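Local coordinates for protein membrane-bound protease PH1510 (Pyrococcus horikoshii, PDB 6M4B) that cleaves its substrates, among them a stomatin homolog, preferentially near hydrophobic or aromatic residues, its N-terminal domain being a serine protease of the ClpP-crotonase type, at residues A[44-49]-A[79-84]; A[100-105]-A[154-159]. The protein carries 1 engineered substitution. All blocks are in the same frame, centred on the assembly; numbering follows the deposited sequence.

Interaction 1: A[44-49]-A[79-84]; sequences IELDTP and ASAAAA. Engineered in segment 79-84: Ala83 (natural residue Ser).
Asp47 reaches across to the start of segment 79-84 and takes the backbone N-H of Ser80 on its carboxylate, OD1 to Ser80 N 3.0 Å. With CG anti to the backbone N (chi1 -173°), the carboxylate extends over Ala79. The N-H comes in from above the carboxylate plane, 43° out of it, while the methyl of Ala79 lies against the carboxylate carbon, Ala79 CB to Asp47 CG 3.2 Å. Cut back to an alanine here, the side chain would probably leave Ser80 N without its carboxylate acceptor and a gap beside the Ala79 methyl. Beyond Asp47 the two backbones take over. Thr48 N gives a nearly straight bond to Ser80 O (2.9 Å), and Thr48 O accepts a longer but equally straight one from Ala82 N (3.3 Å). The Ser80 hydroxyl turns back to the same Thr48 O in a weak bond, so that carbonyl is approached by two donors. Leu46 CD2 meets Ala81 CB at 4.1 Å, a light apolar touch. Farther along, CB of Ala83, a residue engineered in place of the nucleophilic serine, stands 3.5 Å from Pro49 O, so the nucleophile position lies beside the segment that leads into the substrate-binding residues Gly50 to Ala53. The N-to-C directions of strands 44-47 and 80-82 differ by 69°, and Thr48 with Ala81 forms a single bridge. Strand 41-47 runs in the parallel sheet between strands 9-16 and 70-74, where Leu46 packs on Ile15 and Ile72; the Thr48 hydroxyl bonds to Gly17 O and Gly50 N, and Ala81 rests on Val74, joining the small sheet of strand 80-82 to this larger one.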
loop_
_atom_site.group_PDB
_atom_site.type_symbol
_atom_site.label_atom_id
_atom_site.label_comp_id
_atom_site.label_asym_id
_atom_site.label_seq_id
_atom_site.Cartn_x
_atom_site.Cartn_y
_atom_site.Cartn_z
ATOM N N ILE A 44 -14.887 7.011 -11.858
ATOM C CA ILE A 44 -15.556 5.818 -11.441
ATOM C C ILE A 44 -16.636 6.234 -10.500
ATOM O O ILE A 44 -16.357 6.750 -9.432
ATOM C CB ILE A 44 -14.570 4.819 -10.860
ATOM C CG1 ILE A 44 -13.713 4.322 -12.023
ATOM C CG2 ILE A 44 -15.319 3.692 -10.160
ATOM C CD1 ILE A 44 -12.575 3.454 -11.619
ATOM N N GLU A 45 -17.877 6.019 -10.948
ATOM C CA GLU A 45 -19.077 6.307 -10.174
ATOM C C GLU A 45 -19.291 5.132 -9.214
ATOM O O GLU A 45 -19.547 4.014 -9.650
ATOM C CB GLU A 45 -20.285 6.485 -11.084
ATOM C CG GLU A 45 -20.254 7.801 -11.856
ATOM C CD GLU A 45 -21.343 7.911 -12.930
ATOM O OE1 GLU A 45 -22.032 6.902 -13.189
ATOM O OE2 GLU A 45 -21.499 8.999 -13.530
ATOM N N LEU A 46 -19.111 5.384 -7.924
ATOM C CA LEU A 46 -18.989 4.309 -6.952
ATOM C C LEU A 46 -20.145 4.345 -5.971
ATOM O O LEU A 46 -20.520 5.393 -5.492
ATOM C CB LEU A 46 -17.665 4.416 -6.181
ATOM C CG LEU A 46 -17.386 3.333 -5.128
ATOM C CD1 LEU A 46 -17.093 1.997 -5.790
ATOM C CD2 LEU A 46 -16.231 3.773 -4.265
ATOM N N ASP A 47 -20.747 3.180 -5.746
ATOM C CA ASP A 47 -21.813 3.004 -4.756
ATOM C C ASP A 47 -21.587 1.616 -4.130
ATOM O O ASP A 47 -21.775 0.573 -4.778
ATOM C CB ASP A 47 -23.194 3.097 -5.420
ATOM C CG ASP A 47 -24.348 3.095 -4.413
ATOM O OD1 ASP A 47 -24.104 3.247 -3.197
ATOM O OD2 ASP A 47 -25.524 3.019 -4.844
ATOM N N THR A 48 -21.128 1.605 -2.892
ATOM C CA THR A 48 -20.796 0.338 -2.251
ATOM C C THR A 48 -21.041 0.434 -0.763
ATOM O O THR A 48 -20.831 1.487 -0.171
ATOM C CB THR A 48 -19.344 -0.077 -2.529
ATOM O OG1 THR A 48 -19.087 -1.360 -1.948
ATOM C CG2 THR A 48 -18.322 0.934 -1.970
ATOM N N PRO A 49 -21.524 -0.653 -0.150
ATOM C CA PRO A 49 -21.581 -0.691 1.332
ATOM C C PRO A 49 -20.270 -1.222 1.955
ATOM O O PRO A 49 -20.116 -1.181 3.172
ATOM C CB PRO A 49 -22.734 -1.662 1.609
ATOM C CG PRO A 49 -22.615 -2.644 0.468
ATOM C CD PRO A 49 -22.105 -1.871 -0.753
ATOM N N ALA A 79 -26.254 7.141 -3.082
ATOM C CA ALA A 79 -25.104 6.247 -2.973
ATOM C C ALA A 79 -24.223 6.483 -1.720
ATOM O O ALA A 79 -24.241 7.543 -1.059
ATOM C CB ALA A 79 -24.241 6.337 -4.215
ATOM N N SER A 80 -23.401 5.499 -1.417
ATOM C CA SER A 80 -22.372 5.699 -0.389
ATOM C C SER A 80 -21.054 5.038 -0.798
ATOM O O SER A 80 -21.028 4.191 -1.684
ATOM C CB SER A 80 -22.886 5.148 0.950
ATOM O OG SER A 80 -23.081 3.772 0.792
ATOM N N ALA A 81 -19.954 5.529 -0.227
ATOM C CA ALA A 81 -18.651 4.846 -0.327
ATOM C C ALA A 81 -18.311 4.521 1.105
ATOM O O ALA A 81 -17.603 5.258 1.788
ATOM C CB ALA A 81 -17.603 5.750 -0.951
ATOM N N ALA A 82 -18.955 3.472 1.591
ATOM C CA ALA A 82 -18.894 3.113 3.013
ATOM C C ALA A 82 -17.838 2.030 3.166
ATOM O O ALA A 82 -17.568 1.279 2.239
ATOM C CB ALA A 82 -20.268 2.662 3.542
ATOM N N ALA A 83 -17.257 1.969 4.341
ATOM C CA ALA A 83 -16.377 0.866 4.740
ATOM C C ALA A 83 -15.248 0.716 3.734
ATOM O O ALA A 83 -14.576 1.711 3.488
ATOM C CB ALA A 83 -17.192 -0.424 4.958
ATOM N N ALA A 84 -15.002 -0.471 3.151
ATOM C CA ALA A 84 -13.949 -0.615 2.154
ATOM C C ALA A 84 -13.978 0.464 1.057
ATOM O O ALA A 84 -12.934 0.828 0.530
ATOM C CB ALA A 84 -14.006 -1.966 1.501
#

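Interaction 2: A[100-105]-A[154-159]; sequences GTSIGA and DLSLTP
Segments 100-105 and 154-159 run antiparallel, with Ile103 and Leu157 as a hydrogen-bonded pair: Ile103 N to Leu157 O is 3.0 Å, and Leu157 N to Ile103 O is 2.8 Å. Gly104 and Ser156 follow as a non-hydrogen-bonded pair, their CA atoms 4.4 Å apart, and a third bond runs from Ala105 N to Leu155 O (2.6 Å), the donor standing above that carbonyl plane. Gly104 lies so close that a CB would collide with Leu155 O. Ile103 and Leu157 put their side chains on one face, crossing obliquely, with Ile103 CG2 4.1 Å from Leu157 CB. The Ser156 hydroxyl gives a weak bond to that of Ser102. At one end Pro159 lies across Thr101 at about a right angle, Pro159 CG 3.4 Å from Thr101 OG1, a hydroxyl that bonds to Ala98 O. At the other, Asp154 OD1 comes to 3.3 Å from Ala105 C, in a substrate-binding residue, and accepts the N-H of Arg107, another one. Strand 156-157 is an outer strand of the three-stranded sheet and links helix 144-152 to helix 159-164 along the chain: Leu157 packs on Ile146 and Phe150, while Ile103 reaches Thr86 and Ala89 of helix 84-90.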
loop_
_atom_site.group_PDB
_atom_site.type_symbol
_atom_site.label_atom_id
_atom_site.label_comp_id
_atom_site.label_asym_id
_atom_site.label_seq_id
_atom_site.Cartn_x
_atom_site.Cartn_y
_atom_site.Cartn_z
ATOM N N GLY A 100 -26.569 14.307 -1.269
ATOM C CA GLY A 100 -27.307 13.142 -0.763
ATOM C C GLY A 100 -26.539 11.836 -0.679
ATOM O O GLY A 100 -27.136 10.752 -0.634
ATOM N N THR A 101 -25.202 11.902 -0.691
ATOM C CA THR A 101 -24.397 10.677 -0.630
ATOM C C THR A 101 -23.679 10.645 0.694
ATOM O O THR A 101 -23.771 11.566 1.484
ATOM C CB THR A 101 -23.383 10.546 -1.792
ATOM O OG1 THR A 101 -22.510 11.680 -1.807
ATOM C CG2 THR A 101 -24.095 10.393 -3.119
ATOM N N SER A 102 -22.963 9.568 0.935
ATOM C CA SER A 102 -22.364 9.349 2.237
ATOM C C SER A 102 -20.946 8.765 2.084
ATOM O O SER A 102 -20.678 7.957 1.194
ATOM C CB SER A 102 -23.253 8.359 2.999
ATOM O OG SER A 102 -22.813 8.255 4.314
ATOM N N ILE A 103 -20.046 9.137 2.976
ATOM C CA ILE A 103 -18.702 8.495 2.992
ATOM C C ILE A 103 -18.320 8.144 4.433
ATOM O O ILE A 103 -18.684 8.849 5.362
ATOM C CB ILE A 103 -17.643 9.391 2.292
ATOM C CG1 ILE A 103 -16.300 8.678 2.177
ATOM C CG2 ILE A 103 -17.475 10.710 3.021
ATOM C CD1 ILE A 103 -15.382 9.332 1.177
ATOM N N GLY A 104 -17.579 7.065 4.615
ATOM C CA GLY A 104 -17.123 6.701 5.960
ATOM C C GLY A 104 -17.781 5.448 6.512
ATOM O O GLY A 104 -18.141 4.522 5.749
ATOM N N ALA A 105 -17.891 5.410 7.836
ATOM C CA ALA A 105 -18.359 4.223 8.570
ATOM C C ALA A 105 -17.495 3.039 8.275
ATOM O O ALA A 105 -17.909 2.100 7.544
ATOM C CB ALA A 105 -19.852 3.924 8.246
ATOM N N ASP A 154 -16.796 5.173 13.888
ATOM C CA ASP A 154 -17.696 4.787 12.795
ATOM C C ASP A 154 -18.325 6.028 12.104
ATOM O O ASP A 154 -19.431 5.980 11.575
ATOM C CB ASP A 154 -18.772 3.800 13.313
ATOM C CG ASP A 154 -19.231 2.849 12.248
ATOM O OD1 ASP A 154 -18.409 2.475 11.386
ATOM O OD2 ASP A 154 -20.425 2.453 12.237
ATOM N N LEU A 155 -17.585 7.131 12.123
ATOM C CA LEU A 155 -18.022 8.380 11.547
ATOM C C LEU A 155 -18.359 8.212 10.053
ATOM O O LEU A 155 -17.664 7.535 9.306
ATOM C CB LEU A 155 -16.959 9.432 11.736
ATOM C CG LEU A 155 -17.308 10.850 11.278
ATOM C CD1 LEU A 155 -18.431 11.449 12.102
ATOM C CD2 LEU A 155 -16.069 11.761 11.304
ATOM N N SER A 156 -19.469 8.832 9.694
ATOM C CA SER A 156 -20.022 8.919 8.355
ATOM C C SER A 156 -20.247 10.406 8.099
ATOM O O SER A 156 -20.693 11.113 8.999
ATOM C CB SER A 156 -21.388 8.273 8.329
ATOM O OG SER A 156 -21.541 7.600 7.126
ATOM N N LEU A 157 -19.954 10.868 6.895
ATOM C CA LEU A 157 -20.068 12.286 6.543
ATOM C C LEU A 157 -20.959 12.460 5.344
ATOM O O LEU A 157 -21.017 11.590 4.499
ATOM C CB LEU A 157 -18.704 12.928 6.248
ATOM C CG LEU A 157 -17.705 13.007 7.423
ATOM C CD1 LEU A 157 -16.419 13.671 6.952
ATOM C CD2 LEU A 157 -18.258 13.707 8.681
ATOM N N THR A 158 -21.643 13.602 5.288
ATOM C CA THR A 158 -22.378 14.043 4.075
ATOM C C THR A 158 -21.345 14.694 3.138
ATOM O O THR A 158 -20.232 14.984 3.581
ATOM C CB THR A 158 -23.443 15.119 4.417
ATOM O OG1 THR A 158 -22.776 16.245 4.978
ATOM C CG2 THR A 158 -24.524 14.569 5.436
ATOM N N PRO A 159 -21.729 15.006 1.881
ATOM C CA PRO A 159 -20.782 15.667 0.966
ATOM C C PRO A 159 -20.220 16.948 1.452
ATOM O O PRO A 159 -19.019 17.164 1.382
ATOM C CB PRO A 159 -21.618 15.877 -0.305
ATOM C CG PRO A 159 -22.565 14.713 -0.275
ATOM C CD PRO A 159 -22.968 14.617 1.171
#

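In the fold
Interactions 1 and 2 share the three-stranded mixed sheet, in which strand 102-104 lies between strands 80-82 and 156-157. Their centres are about 10 Å apart, and probable backbone hydrogen bonds connect them directly: Ala81 N to Ser102 O at 2.9 Å and Ala83 N to Gly104 O at 3.0 Å. Interaction 1 joins strand 80-82 to the end of strand 41-47 and the residues after it, and interaction 2 adds strand 156-157 at the other edge. Both converge on the active site: interaction 1 holds Ala83, engineered in place of the nucleophilic serine, and interaction 2 holds Ala105 of the substrate-binding stretch, with the side chains of these two residues about 6 Å apart.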